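Local coordinates for D-3-phosphoglycerate dehydrogenase-related protein (Vibrio cholerae, PDB 4S1V) that probably catalyses the NAD-dependent oxidoreduction of a D-2-hydroxyacid such as 3-phosphoglycerate, as in the D-isomer-specific 2-hydroxyacid dehydrogenases, at residues Lys72-Thr77 and Tyr92-Leu97; Lys3-Asp8 and Glu49-Ile54; Glu98-Pro103 and Tyr297-Gln302; Thr237-Leu242 and Val262-Asn267. All blocks are in the same frame, centred on the assembly; numbering follows the deposited sequence.

Contact 1: Lys72-Thr77 and Tyr92-Leu97; sequences KLISQT and YGVTVL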
loop_
_atom_site.group_PDB
_atom_site.type_symbol
_atom_site.label_atom_id
_atom_site.label_comp_id
_atom_site.label_asym_id
_atom_site.label_seq_id
_atom_site.Cartn_x
_atom_site.Cartn_y
_atom_site.Cartn_z
ATOM N N LYS C 72 -4.317 -37.914 36.241
ATOM C CA LYS C 72 -3.937 -39.318 36.086
ATOM C C LYS C 72 -3.456 -39.602 34.665
ATOM O O LYS C 72 -2.560 -40.422 34.457
ATOM C CB LYS C 72 -5.104 -40.248 36.452
ATOM C CG LYS C 72 -5.664 -40.034 37.858
ATOM C CD LYS C 72 -6.621 -41.143 38.297
ATOM C CE LYS C 72 -8.009 -41.001 37.672
ATOM N NZ LYS C 72 -8.974 -42.017 38.187
ATOM N N LEU C 73 -4.043 -38.909 33.692
ATOM C CA LEU C 73 -3.744 -39.181 32.294
ATOM C C LEU C 73 -3.493 -37.940 31.440
ATOM O O LEU C 73 -4.218 -36.950 31.519
ATOM C CB LEU C 73 -4.875 -40.004 31.668
ATOM C CG LEU C 73 -4.902 -40.130 30.142
ATOM C CD1 LEU C 73 -3.850 -41.124 29.664
ATOM C CD2 LEU C 73 -6.291 -40.535 29.666
ATOM N N ILE C 74 -2.458 -38.020 30.613
ATOM C CA ILE C 74 -2.315 -37.115 29.488
ATOM C C ILE C 74 -2.492 -37.920 28.198
ATOM O O ILE C 74 -1.763 -38.876 27.955
ATOM C CB ILE C 74 -0.956 -36.410 29.507
ATOM C CG1 ILE C 74 -0.897 -35.436 30.695
ATOM C CG2 ILE C 74 -0.714 -35.697 28.181
ATOM C CD1 ILE C 74 0.477 -34.858 30.947
ATOM N N SER C 75 -3.473 -37.540 27.383
ATOM C CA SER C 75 -3.671 -38.191 26.090
ATOM C C SER C 75 -3.222 -37.260 24.977
ATOM O O SER C 75 -3.817 -36.206 24.760
ATOM C CB SER C 75 -5.129 -38.617 25.892
ATOM O OG SER C 75 -5.290 -39.329 24.666
ATOM N N GLN C 76 -2.160 -37.661 24.286
ATOM C CA GLN C 76 -1.521 -36.844 23.272
ATOM C C GLN C 76 -2.164 -37.085 21.914
ATOM O O GLN C 76 -2.369 -38.236 21.511
ATOM C CB GLN C 76 -0.021 -37.175 23.226
ATOM C CG GLN C 76 0.808 -36.345 22.257
ATOM C CD GLN C 76 0.810 -34.868 22.615
ATOM O OE1 GLN C 76 1.274 -34.485 23.683
ATOM N NE2 GLN C 76 0.287 -34.034 21.718
ATOM N N THR C 77 -2.516 -36.003 21.222
ATOM C CA THR C 77 -2.861 -36.088 19.806
ATOM C C THR C 77 -1.545 -36.262 19.056
ATOM O O THR C 77 -0.595 -35.491 19.274
ATOM C CB THR C 77 -3.566 -34.821 19.289
ATOM O OG1 THR C 77 -2.829 -33.656 19.692
ATOM C CG2 THR C 77 -5.021 -34.748 19.807
ATOM N N TYR C 92 5.580 -38.572 38.328
ATOM C CA TYR C 92 4.505 -37.924 39.089
ATOM C C TYR C 92 3.191 -38.695 39.042
ATOM O O TYR C 92 2.135 -38.150 39.381
ATOM C CB TYR C 92 4.282 -36.490 38.612
ATOM C CG TYR C 92 5.264 -35.520 39.199
ATOM C CD1 TYR C 92 6.492 -35.295 38.582
ATOM C CD2 TYR C 92 4.979 -34.838 40.381
ATOM C CE1 TYR C 92 7.405 -34.410 39.112
ATOM C CE2 TYR C 92 5.893 -33.947 40.922
ATOM C CZ TYR C 92 7.102 -33.743 40.281
ATOM O OH TYR C 92 8.027 -32.875 40.800
ATOM N N GLY C 93 3.264 -39.953 38.614
ATOM C CA GLY C 93 2.090 -40.822 38.523
ATOM C C GLY C 93 1.136 -40.466 37.396
ATOM O O GLY C 93 -0.059 -40.753 37.474
ATOM N N VAL C 94 1.651 -39.845 36.340
ATOM C CA VAL C 94 0.796 -39.507 35.205
ATOM C C VAL C 94 1.106 -40.401 34.019
ATOM O O VAL C 94 2.243 -40.442 33.542
ATOM C CB VAL C 94 0.884 -38.018 34.818
ATOM C CG1 VAL C 94 -0.053 -37.715 33.654
ATOM C CG2 VAL C 94 0.552 -37.138 36.018
ATOM N N THR C 95 0.091 -41.145 33.590
ATOM C CA THR C 95 0.156 -41.951 32.377
ATOM C C THR C 95 0.093 -41.028 31.164
ATOM O O THR C 95 -0.758 -40.135 31.096
ATOM C CB THR C 95 -1.006 -42.970 32.306
ATOM O OG1 THR C 95 -1.057 -43.718 33.521
ATOM C CG2 THR C 95 -0.826 -43.955 31.137
ATOM N N VAL C 96 1.012 -41.241 30.224
ATOM C CA VAL C 96 0.991 -40.552 28.937
ATOM C C VAL C 96 0.699 -41.551 27.823
ATOM O O VAL C 96 1.473 -42.479 27.589
ATOM C CB VAL C 96 2.318 -39.818 28.657
ATOM C CG1 VAL C 96 2.316 -39.199 27.261
ATOM C CG2 VAL C 96 2.553 -38.744 29.708
ATOM N N LEU C 97 -0.426 -41.362 27.146
ATOM C CA LEU C 97 -0.768 -42.185 25.986
ATOM C C LEU C 97 -0.682 -41.351 24.706
ATOM O O LEU C 97 -1.063 -40.175 24.692
ATOM C CB LEU C 97 -2.166 -42.804 26.147
ATOM C CG LEU C 97 -2.389 -43.795 27.305
ATOM C CD1 LEU C 97 -3.873 -44.116 27.495
ATOM C CD2 LEU C 97 -1.600 -45.079 27.080
HETATM O O HOH W 1 -3.578 -40.493 22.843
#
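Gln76 lays its CB against Leu97 O at 3.5 Å and turns its flat carboxamide away from the neighbouring strand. CG stands anti to the backbone N (chi1 -177°) and the chain bends at the next bond, so that NE2 holds Thr77 O (3.0 Å) only 2° out of the amide plane while OE1 reaches His83. The backbone of Gln76 does the pairing, its N donating to Leu97 O at 2.8 Å. Three more backbone bonds continue the ladder, Thr95 N to Lys72 O, Ile74 N to Thr95 O (2.8 Å) and Leu97 N to Ile74 O (2.9 Å), so that Leu73, Ile74 and Ser75 stand beside Thr95, Val96 and Leu97. On the face carrying Leu73 and Leu97, the two leucine side chains cross at about a right angle and touch through CD1 and CD1 (3.7 Å), while Phe311 of helix 294-312 packs on Leu73. Ile74 CG1 rests on Val94 CG1 at 3.8 Å on the other face, which helix 86-91 covers through Cys89. A water donates to Ser75 OG (2.8 Å) and Gln76 O and, weakly, to Leu97 O; Ser75 OG is also bonded to Ala304 O. Helix 86-91 ends in a Schellman motif with Gly93 as its C-prime residue, and the short-segment axes lie 15° apart: this is a beta-alpha-beta crossover between adjacent parallel strands.

Contact 2: Lys3-Asp8 and Glu49-Ile54; sequences KIAILD and EALVLI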
loop_
_atom_site.group_PDB
_atom_site.type_symbol
_atom_site.label_atom_id
_atom_site.label_comp_id
_atom_site.label_asym_id
_atom_site.label_seq_id
_atom_site.Cartn_x
_atom_site.Cartn_y
_atom_site.Cartn_z
ATOM N N LYS C 3 -13.264 -36.156 34.732
ATOM C CA LYS C 3 -13.248 -34.751 34.349
ATOM C C LYS C 3 -12.075 -34.544 33.395
ATOM O O LYS C 3 -10.917 -34.783 33.765
ATOM C CB LYS C 3 -13.126 -33.830 35.570
ATOM C CG LYS C 3 -14.459 -33.435 36.202
ATOM C CD LYS C 3 -14.404 -32.055 36.853
ATOM C CE LYS C 3 -14.434 -30.928 35.818
ATOM N NZ LYS C 3 -14.482 -29.564 36.419
ATOM N N ILE C 4 -12.396 -34.102 32.176
ATOM C CA ILE C 4 -11.440 -34.019 31.067
ATOM C C ILE C 4 -11.290 -32.590 30.557
ATOM O O ILE C 4 -12.280 -31.929 30.260
ATOM C CB ILE C 4 -11.881 -34.928 29.892
ATOM C CG1 ILE C 4 -11.918 -36.397 30.326
ATOM C CG2 ILE C 4 -10.972 -34.758 28.675
ATOM C CD1 ILE C 4 -12.851 -37.253 29.501
ATOM N N ALA C 5 -10.045 -32.126 30.447
ATOM C CA ALA C 5 -9.759 -30.831 29.834
ATOM C C ALA C 5 -9.046 -30.971 28.485
ATOM O O ALA C 5 -8.087 -31.739 28.349
ATOM C CB ALA C 5 -8.952 -29.951 30.780
ATOM N N ILE C 6 -9.529 -30.230 27.489
ATOM C CA ILE C 6 -8.855 -30.136 26.197
ATOM C C ILE C 6 -8.263 -28.739 26.080
ATOM O O ILE C 6 -8.993 -27.744 26.135
ATOM C CB ILE C 6 -9.798 -30.415 25.005
ATOM C CG1 ILE C 6 -10.516 -31.757 25.181
ATOM C CG2 ILE C 6 -9.015 -30.410 23.695
ATOM C CD1 ILE C 6 -11.481 -32.086 24.060
ATOM N N LEU C 7 -6.942 -28.668 25.933
ATOM C CA LEU C 7 -6.245 -27.380 25.870
ATOM C C LEU C 7 -6.104 -26.811 24.446
ATOM O O LEU C 7 -6.125 -27.550 23.458
ATOM C CB LEU C 7 -4.867 -27.476 26.537
ATOM C CG LEU C 7 -4.761 -27.762 28.039
ATOM C CD1 LEU C 7 -3.297 -27.880 28.451
ATOM C CD2 LEU C 7 -5.456 -26.677 28.860
ATOM N N ASP C 8 -6.007 -25.488 24.365
ATOM C CA ASP C 8 -5.552 -24.779 23.156
ATOM C C ASP C 8 -6.377 -24.942 21.862
ATOM O O ASP C 8 -5.815 -24.869 20.768
ATOM C CB ASP C 8 -4.076 -25.103 22.883
ATOM C CG ASP C 8 -3.183 -24.832 24.082
ATOM O OD1 ASP C 8 -3.178 -23.693 24.594
ATOM O OD2 ASP C 8 -2.472 -25.758 24.509
ATOM N N GLU C 49 -8.776 -34.771 35.766
ATOM C CA GLU C 49 -8.146 -36.085 35.905
ATOM C C GLU C 49 -7.433 -36.534 34.623
ATOM O O GLU C 49 -6.534 -37.382 34.667
ATOM C CB GLU C 49 -9.197 -37.126 36.320
ATOM C CG GLU C 49 -9.843 -36.855 37.675
ATOM C CD GLU C 49 -11.115 -37.656 37.899
ATOM O OE1 GLU C 49 -12.166 -37.288 37.325
ATOM O OE2 GLU C 49 -11.065 -38.649 38.660
ATOM N N ALA C 50 -7.844 -35.971 33.489
ATOM C CA ALA C 50 -7.186 -36.218 32.204
ATOM C C ALA C 50 -7.059 -34.923 31.416
ATOM O O ALA C 50 -7.977 -34.103 31.414
ATOM C CB ALA C 50 -7.954 -37.255 31.388
ATOM N N LEU C 51 -5.919 -34.748 30.756
ATOM C CA LEU C 51 -5.725 -33.657 29.806
ATOM C C LEU C 51 -5.538 -34.232 28.418
ATOM O O LEU C 51 -4.816 -35.216 28.243
ATOM C CB LEU C 51 -4.481 -32.834 30.131
ATOM C CG LEU C 51 -4.281 -32.138 31.465
ATOM C CD1 LEU C 51 -2.895 -31.517 31.449
ATOM C CD2 LEU C 51 -5.355 -31.080 31.712
ATOM N N VAL C 52 -6.186 -33.606 27.441
ATOM C CA VAL C 52 -5.993 -33.938 26.043
ATOM C C VAL C 52 -5.238 -32.783 25.411
ATOM O O VAL C 52 -5.732 -31.649 25.378
ATOM C CB VAL C 52 -7.333 -34.169 25.310
ATOM C CG1 VAL C 52 -7.115 -34.247 23.800
ATOM C CG2 VAL C 52 -8.002 -35.439 25.818
ATOM N N LEU C 53 -4.031 -33.075 24.937
ATOM C CA LEU C 53 -3.155 -32.064 24.368
ATOM C C LEU C 53 -3.228 -32.030 22.852
ATOM O O LEU C 53 -3.249 -33.079 22.200
ATOM C CB LEU C 53 -1.701 -32.310 24.791
ATOM C CG LEU C 53 -1.388 -32.394 26.283
ATOM C CD1 LEU C 53 0.115 -32.535 26.480
ATOM C CD2 LEU C 53 -1.927 -31.184 27.026
ATOM N N ILE C 54 -3.240 -30.816 22.303
ATOM C CA ILE C 54 -3.190 -30.621 20.862
ATOM C C ILE C 54 -1.744 -30.375 20.444
ATOM O O ILE C 54 -1.212 -29.277 20.606
ATOM C CB ILE C 54 -4.115 -29.484 20.385
ATOM C CG1 ILE C 54 -5.539 -29.691 20.933
ATOM C CG2 ILE C 54 -4.092 -29.388 18.857
ATOM C CD1 ILE C 54 -6.561 -28.687 20.436
HETATM O O HOH W 2 -2.511 -28.904 24.096
#
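Glu49 turns back on Lys3 because its CG lies anti to the carbonyl carbon (chi1 -62°) and the chain then runs extended (chi2 165°). OE1 thereby takes the N-H of Lys3 at 3.0 Å, on the anti side of the carboxylate and 22° out of its plane. Leu7 and Leu53 share one first torsion, each with CG beside the backbone N; their side chains lie alongside, pointing the same way, with Leu7 CD1 3.9 Å from Leu53 CD2. Lys3 O is gripped by two amides, Glu49 N at 2.9 Å and, weakly, Ala50 N. Regular parallel pairing follows, Ala5 N to Ala50 O and Ala5 O from Val52 N (2.8 Å), placing strand 3-6 next to 50-53, the middle strand of a five-stranded sheet in the 2-1-3-4-5 order of flavodoxin-like domains. Its Ile4, Ile6 and Val52 face is covered by Phe305 and Val308 of helix 294-312; Ile6 CG1 lies 4.0 Å from Val52 CB, the two side chains being parallel neighbours. Past the strands, Ile54 CD1 presses on Leu7 O at 3.3 Å. A water accepts from Ile54 N (2.7 Å) and donates to Asp8 OD2, which Thr58 OG1 also binds.

Contact 3: Glu98-Pro103 and Tyr297-Gln302; sequences EGIGSP and YEIYFQ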
loop_
_atom_site.group_PDB
_atom_site.type_symbol
_atom_site.label_atom_id
_atom_site.label_comp_id
_atom_site.label_asym_id
_atom_site.label_seq_id
_atom_site.Cartn_x
_atom_site.Cartn_y
_atom_site.Cartn_z
ATOM N N GLU C 98 -0.177 -41.958 23.634
ATOM C CA GLU C 98 -0.070 -41.245 22.365
ATOM C C GLU C 98 -0.989 -41.770 21.271
ATOM O O GLU C 98 -1.334 -42.959 21.249
ATOM C CB GLU C 98 1.383 -41.109 21.886
ATOM C CG GLU C 98 2.201 -42.384 21.773
ATOM C CD GLU C 98 3.603 -42.122 21.228
ATOM O OE1 GLU C 98 4.065 -40.961 21.259
ATOM O OE2 GLU C 98 4.252 -43.079 20.761
ATOM N N GLY C 99 -1.387 -40.871 20.377
ATOM C CA GLY C 99 -2.285 -41.213 19.287
ATOM C C GLY C 99 -1.570 -41.411 17.962
ATOM O O GLY C 99 -0.419 -41.870 17.911
ATOM N N ILE C 100 -2.271 -41.067 16.888
ATOM C CA ILE C 100 -1.771 -41.242 15.541
ATOM C C ILE C 100 -2.079 -39.968 14.771
ATOM O O ILE C 100 -2.998 -39.233 15.136
ATOM C CB ILE C 100 -2.422 -42.457 14.831
ATOM C CG1 ILE C 100 -3.953 -42.300 14.764
ATOM C CG2 ILE C 100 -2.018 -43.767 15.513
ATOM C CD1 ILE C 100 -4.671 -43.304 13.872
ATOM N N GLY C 101 -1.328 -39.725 13.704
ATOM C CA GLY C 101 -1.499 -38.513 12.901
ATOM C C GLY C 101 -1.259 -38.753 11.426
ATOM O O GLY C 101 -0.579 -39.711 11.047
ATOM N N SER C 102 -1.810 -37.871 10.598
ATOM C CA SER C 102 -1.745 -38.006 9.155
ATOM C C SER C 102 -0.811 -36.966 8.541
ATOM O O SER C 102 -0.813 -35.815 8.979
ATOM C CB SER C 102 -3.142 -37.866 8.559
ATOM O OG SER C 102 -3.075 -37.829 7.144
ATOM N N PRO C 103 -0.008 -37.370 7.527
ATOM C CA PRO C 103 0.900 -36.448 6.818
ATOM C C PRO C 103 0.239 -35.650 5.692
ATOM O O PRO C 103 0.857 -34.728 5.157
ATOM C CB PRO C 103 1.948 -37.393 6.210
ATOM C CG PRO C 103 1.213 -38.668 5.999
ATOM C CD PRO C 103 0.162 -38.765 7.074
ATOM N N TYR C 297 -7.948 -33.341 12.158
ATOM C CA TYR C 297 -8.532 -33.236 13.505
ATOM C C TYR C 297 -9.410 -34.432 13.886
ATOM O O TYR C 297 -9.409 -34.851 15.048
ATOM C CB TYR C 297 -9.336 -31.941 13.663
ATOM C CG TYR C 297 -8.587 -30.775 14.304
ATOM C CD1 TYR C 297 -7.239 -30.522 14.010
ATOM C CD2 TYR C 297 -9.246 -29.899 15.181
ATOM C CE1 TYR C 297 -6.563 -29.449 14.593
ATOM C CE2 TYR C 297 -8.586 -28.821 15.757
ATOM C CZ TYR C 297 -7.245 -28.595 15.462
ATOM O OH TYR C 297 -6.580 -27.525 16.037
ATOM N N GLU C 298 -10.161 -34.983 12.930
ATOM C CA GLU C 298 -10.973 -36.163 13.241
ATOM C C GLU C 298 -10.068 -37.335 13.636
ATOM O O GLU C 298 -10.354 -38.043 14.611
ATOM C CB GLU C 298 -11.926 -36.554 12.103
ATOM C CG GLU C 298 -13.105 -35.615 11.868
ATOM C CD GLU C 298 -14.193 -35.660 12.938
ATOM O OE1 GLU C 298 -14.059 -36.371 13.957
ATOM O OE2 GLU C 298 -15.210 -34.961 12.752
ATOM N N ILE C 299 -8.968 -37.509 12.896
ATOM C CA ILE C 299 -7.985 -38.559 13.174
ATOM C C ILE C 299 -7.334 -38.346 14.545
ATOM O O ILE C 299 -7.309 -39.259 15.377
ATOM C CB ILE C 299 -6.922 -38.636 12.047
ATOM C CG1 ILE C 299 -7.545 -39.210 10.763
ATOM C CG2 ILE C 299 -5.708 -39.451 12.477
ATOM C CD1 ILE C 299 -6.905 -38.701 9.488
ATOM N N TYR C 300 -6.823 -37.138 14.779
ATOM C CA TYR C 300 -6.164 -36.806 16.044
ATOM C C TYR C 300 -7.027 -37.115 17.255
ATOM O O TYR C 300 -6.584 -37.759 18.206
ATOM C CB TYR C 300 -5.781 -35.326 16.099
ATOM C CG TYR C 300 -4.518 -34.982 15.366
ATOM C CD1 TYR C 300 -3.382 -35.792 15.458
ATOM C CD2 TYR C 300 -4.443 -33.830 14.605
ATOM C CE1 TYR C 300 -2.216 -35.463 14.784
ATOM C CE2 TYR C 300 -3.281 -33.491 13.933
ATOM C CZ TYR C 300 -2.176 -34.306 14.021
ATOM O OH TYR C 300 -1.037 -33.942 13.349
ATOM N N PHE C 301 -8.259 -36.636 17.208
ATOM C CA PHE C 301 -9.116 -36.713 18.361
ATOM C C PHE C 301 -9.807 -38.070 18.502
ATOM O O PHE C 301 -10.039 -38.509 19.621
ATOM C CB PHE C 301 -10.056 -35.502 18.406
ATOM C CG PHE C 301 -9.321 -34.203 18.637
ATOM C CD1 PHE C 301 -8.940 -33.819 19.925
ATOM C CD2 PHE C 301 -8.954 -33.393 17.568
ATOM C CE1 PHE C 301 -8.245 -32.638 20.143
ATOM C CE2 PHE C 301 -8.256 -32.206 17.779
ATOM C CZ PHE C 301 -7.898 -31.832 19.069
ATOM N N GLN C 302 -10.080 -38.765 17.395
ATOM C CA GLN C 302 -10.632 -40.120 17.512
ATOM C C GLN C 302 -9.668 -41.015 18.277
ATOM O O GLN C 302 -10.084 -41.768 19.151
ATOM C CB GLN C 302 -11.033 -40.725 16.153
ATOM C CG GLN C 302 -9.882 -41.143 15.242
ATOM C CD GLN C 302 -10.324 -41.441 13.813
ATOM O OE1 GLN C 302 -11.299 -40.868 13.309
ATOM N NE2 GLN C 302 -9.590 -42.336 13.146
HETATM O O HOH W 3 -4.172 -38.709 17.681
HETATM O O HOH W 4 -2.094 -33.885 10.480
#
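Ile299 reaches the 98-103 loop with both branches: CG2 meets Ile100 CG1 at 4.1 Å, the two side chains crossing at about a right angle, and CD1 rests on Ser102 CB at 4.0 Å. Ile100 has CG1 between its backbone N and carbonyl carbon (chi1 59°), and in this position the branch meets the helix. Beside it the Tyr300 ring approaches obliquely, CE1 lying 3.7 Å from Gly101 CA and CD1 3.5 Å from Ile100 O. Two waters form the next layer. One lies in the plane of the Tyr300 ring, at its edge, and donates to both Ile100 O (2.9 Å) and Tyr300 O (2.6 Å); the second joins Ser102 O (2.8 Å) to Tyr300 OH (3.1 Å). Further out, Ser102 OG weakly caps Val104 N at the start of helix 104-119, and a backbone bond between Gly99 and Gly78 holds the upstream end. No direct hydrogen bond joins 98-103 to 297-302; further along the helix, Asn307 ND2 makes a weak one to Glu98 O. Where the chain leaves the five-stranded sheet, the two segments are thus held by apolar contacts and by waters bridging main-chain carbonyls and the tyrosine hydroxyl, over 245 Å² of buried surface.

Contact 4: Thr237-Leu242 and Val262-Asn267; sequences TSRAEL and VDVYEN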
loop_
_atom_site.group_PDB
_atom_site.type_symbol
_atom_site.label_atom_id
_atom_site.label_comp_id
_atom_site.label_asym_id
_atom_site.label_seq_id
_atom_site.Cartn_x
_atom_site.Cartn_y
_atom_site.Cartn_z
ATOM N N THR C 237 7.839 -25.460 7.085
ATOM C CA THR C 237 6.619 -25.977 7.736
ATOM C C THR C 237 6.980 -27.057 8.755
ATOM O O THR C 237 6.154 -27.905 9.121
ATOM C CB THR C 237 5.617 -26.569 6.720
ATOM O OG1 THR C 237 6.265 -27.583 5.946
ATOM C CG2 THR C 237 5.081 -25.483 5.785
ATOM N N SER C 238 8.228 -27.031 9.203
ATOM C CA SER C 238 8.691 -27.988 10.193
ATOM C C SER C 238 8.803 -27.418 11.601
ATOM O O SER C 238 7.877 -27.557 12.403
ATOM C CB SER C 238 10.032 -28.596 9.766
ATOM O OG SER C 238 9.831 -29.489 8.679
ATOM N N ARG C 239 9.933 -26.785 11.898
ATOM C CA ARG C 239 10.154 -26.137 13.189
ATOM C C ARG C 239 11.141 -25.008 12.964
ATOM O O ARG C 239 12.147 -25.190 12.280
ATOM C CB ARG C 239 10.660 -27.087 14.290
ATOM C CG ARG C 239 9.671 -28.176 14.731
ATOM C CD ARG C 239 8.476 -27.600 15.487
ATOM N NE ARG C 239 7.578 -28.644 16.000
ATOM C CZ ARG C 239 6.504 -29.115 15.361
ATOM N NH1 ARG C 239 6.154 -28.655 14.166
ATOM N NH2 ARG C 239 5.762 -30.057 15.927
ATOM N N ALA C 240 10.842 -23.837 13.528
ATOM C CA ALA C 240 11.688 -22.654 13.360
ATOM C C ALA C 240 13.103 -22.884 13.883
ATOM O O ALA C 240 14.071 -22.404 13.291
ATOM C CB ALA C 240 11.054 -21.447 14.044
ATOM N N GLU C 241 13.209 -23.647 14.967
ATOM C CA GLU C 241 14.485 -23.912 15.648
ATOM C C GLU C 241 15.491 -24.767 14.836
ATOM O O GLU C 241 16.655 -24.922 15.236
ATOM C CB GLU C 241 14.220 -24.537 17.020
ATOM C CG GLU C 241 13.416 -23.656 17.975
ATOM C CD GLU C 241 11.903 -23.886 17.924
ATOM O OE1 GLU C 241 11.378 -24.395 16.904
ATOM O OE2 GLU C 241 11.223 -23.550 18.923
ATOM N N LEU C 242 15.042 -25.312 13.704
ATOM C CA LEU C 242 15.944 -25.940 12.724
ATOM C C LEU C 242 16.894 -24.918 12.117
ATOM O O LEU C 242 17.969 -25.265 11.625
ATOM C CB LEU C 242 15.144 -26.586 11.594
ATOM C CG LEU C 242 14.284 -27.806 11.923
ATOM C CD1 LEU C 242 13.365 -28.145 10.758
ATOM C CD2 LEU C 242 15.148 -29.008 12.280
ATOM N N VAL C 262 6.557 -19.377 6.012
ATOM C CA VAL C 262 6.686 -20.139 7.257
ATOM C C VAL C 262 5.332 -20.454 7.899
ATOM O O VAL C 262 4.391 -19.657 7.821
ATOM C CB VAL C 262 7.630 -19.458 8.282
ATOM C CG1 VAL C 262 9.067 -19.492 7.788
ATOM C CG2 VAL C 262 7.197 -18.026 8.582
ATOM N N ASP C 263 5.247 -21.623 8.524
ATOM C CA ASP C 263 4.049 -22.069 9.233
ATOM C C ASP C 263 4.333 -22.096 10.728
ATOM O O ASP C 263 3.430 -22.250 11.551
ATOM C CB ASP C 263 3.668 -23.481 8.750
ATOM C CG ASP C 263 2.225 -23.856 9.077
ATOM O OD1 ASP C 263 1.339 -22.987 8.955
ATOM O OD2 ASP C 263 1.965 -25.027 9.448
ATOM N N VAL C 264 5.608 -21.941 11.062
ATOM C CA VAL C 264 6.132 -22.266 12.380
ATOM C C VAL C 264 7.105 -21.190 12.872
ATOM O O VAL C 264 7.735 -20.497 12.068
ATOM C CB VAL C 264 6.816 -23.655 12.374
ATOM C CG1 VAL C 264 5.779 -24.754 12.197
ATOM C CG2 VAL C 264 7.868 -23.739 11.277
ATOM N N TYR C 265 7.203 -21.048 14.196
ATOM C CA TYR C 265 7.911 -19.931 14.834
ATOM C C TYR C 265 8.550 -20.377 16.146
ATOM O O TYR C 265 8.142 -21.383 16.736
ATOM C CB TYR C 265 6.951 -18.753 15.092
ATOM C CG TYR C 265 6.065 -18.432 13.896
ATOM C CD1 TYR C 265 4.859 -19.102 13.708
ATOM C CD2 TYR C 265 6.457 -17.490 12.936
ATOM C CE1 TYR C 265 4.058 -18.837 12.621
ATOM C CE2 TYR C 265 5.651 -17.214 11.843
ATOM C CZ TYR C 265 4.457 -17.896 11.698
ATOM O OH TYR C 265 3.648 -17.648 10.625
ATOM N N GLU C 266 9.551 -19.632 16.599
ATOM C CA GLU C 266 10.239 -19.956 17.855
ATOM C C GLU C 266 9.309 -19.944 19.060
ATOM O O GLU C 266 9.406 -20.803 19.939
ATOM C CB GLU C 266 11.429 -19.028 18.084
ATOM C CG GLU C 266 12.707 -19.530 17.429
ATOM C CD GLU C 266 13.966 -18.994 18.098
ATOM O OE1 GLU C 266 13.857 -18.238 19.088
ATOM O OE2 GLU C 266 15.072 -19.334 17.628
ATOM N N ASN C 267 8.402 -18.974 19.088
ATOM C CA ASN C 267 7.359 -18.926 20.095
ATOM C C ASN C 267 5.991 -18.820 19.443
ATOM O O ASN C 267 5.725 -17.902 18.661
ATOM C CB ASN C 267 7.584 -17.766 21.070
ATOM C CG ASN C 267 8.900 -17.878 21.822
ATOM O OD1 ASN C 267 9.630 -16.897 21.949
ATOM N ND2 ASN C 267 9.210 -19.075 22.325
HETATM O O HOH W 5 8.565 -23.910 15.387
#
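Asp263 packs against Thr237 through its methylene, CB lying 3.8 Å from Thr237 CG2, while CG, anti to the backbone N (chi1 -162°), carries the carboxylate to the amides of Leu289 and Gly290. Val264 comes next and covers the turn of the first loop with both methyls: CG1 sits 3.5 Å from Ser238 O, and CG2 is 3.7 Å from Arg239 N. The same Ser238 O receives Arg239 NH1 at 2.7 Å, nearly in line with the carbonyl bond, and Glu56 forms a salt bridge with NH2, so separate nitrogens of the guanidinium have separate partners. At Tyr265 the contact passes to the backbone: Ala240 CB presses on Tyr265 C at 3.4 Å, and one water joins Ala240 N (2.9 Å), Tyr265 O (2.9 Å) and Glu241 OE1. Glu266 O then lies 3.4 Å from Glu241 OE2; both are acceptors, so this closeness brings no bond. The touching parts of the two loops run in nearly the same direction, 9° apart. They leave the C-terminal ends of adjacent parallel strands 233-236 and 259-262 in the Rossmann sheet, with helix 104-119 against Thr237 and Asp263, strand 283-285 against Tyr265, and Leu128 of the second subunit also packing on Tyr265.

From the N terminus, contact 2 closes first, bringing 49-54 back beside 3-8 after the chain has passed through strand 27-30. Contact 1 follows in series, and its strand 73-76 is the sheet neighbour of 50-53, so the two join directly, as in the bond between Lys72 N and Glu49 O. Contact 3 opens immediately after contact 1 and closes by far the longest loop, returning helix 294-312 to the first sheet; Phe301 CZ reaches Ile54 CD1 of contact 2 at 3.7 Å. Contact 4 is nested within that loop, inside the Rossmann domain, its nearest atoms about 8 Å from contact 3. No two contacts cross along the chain.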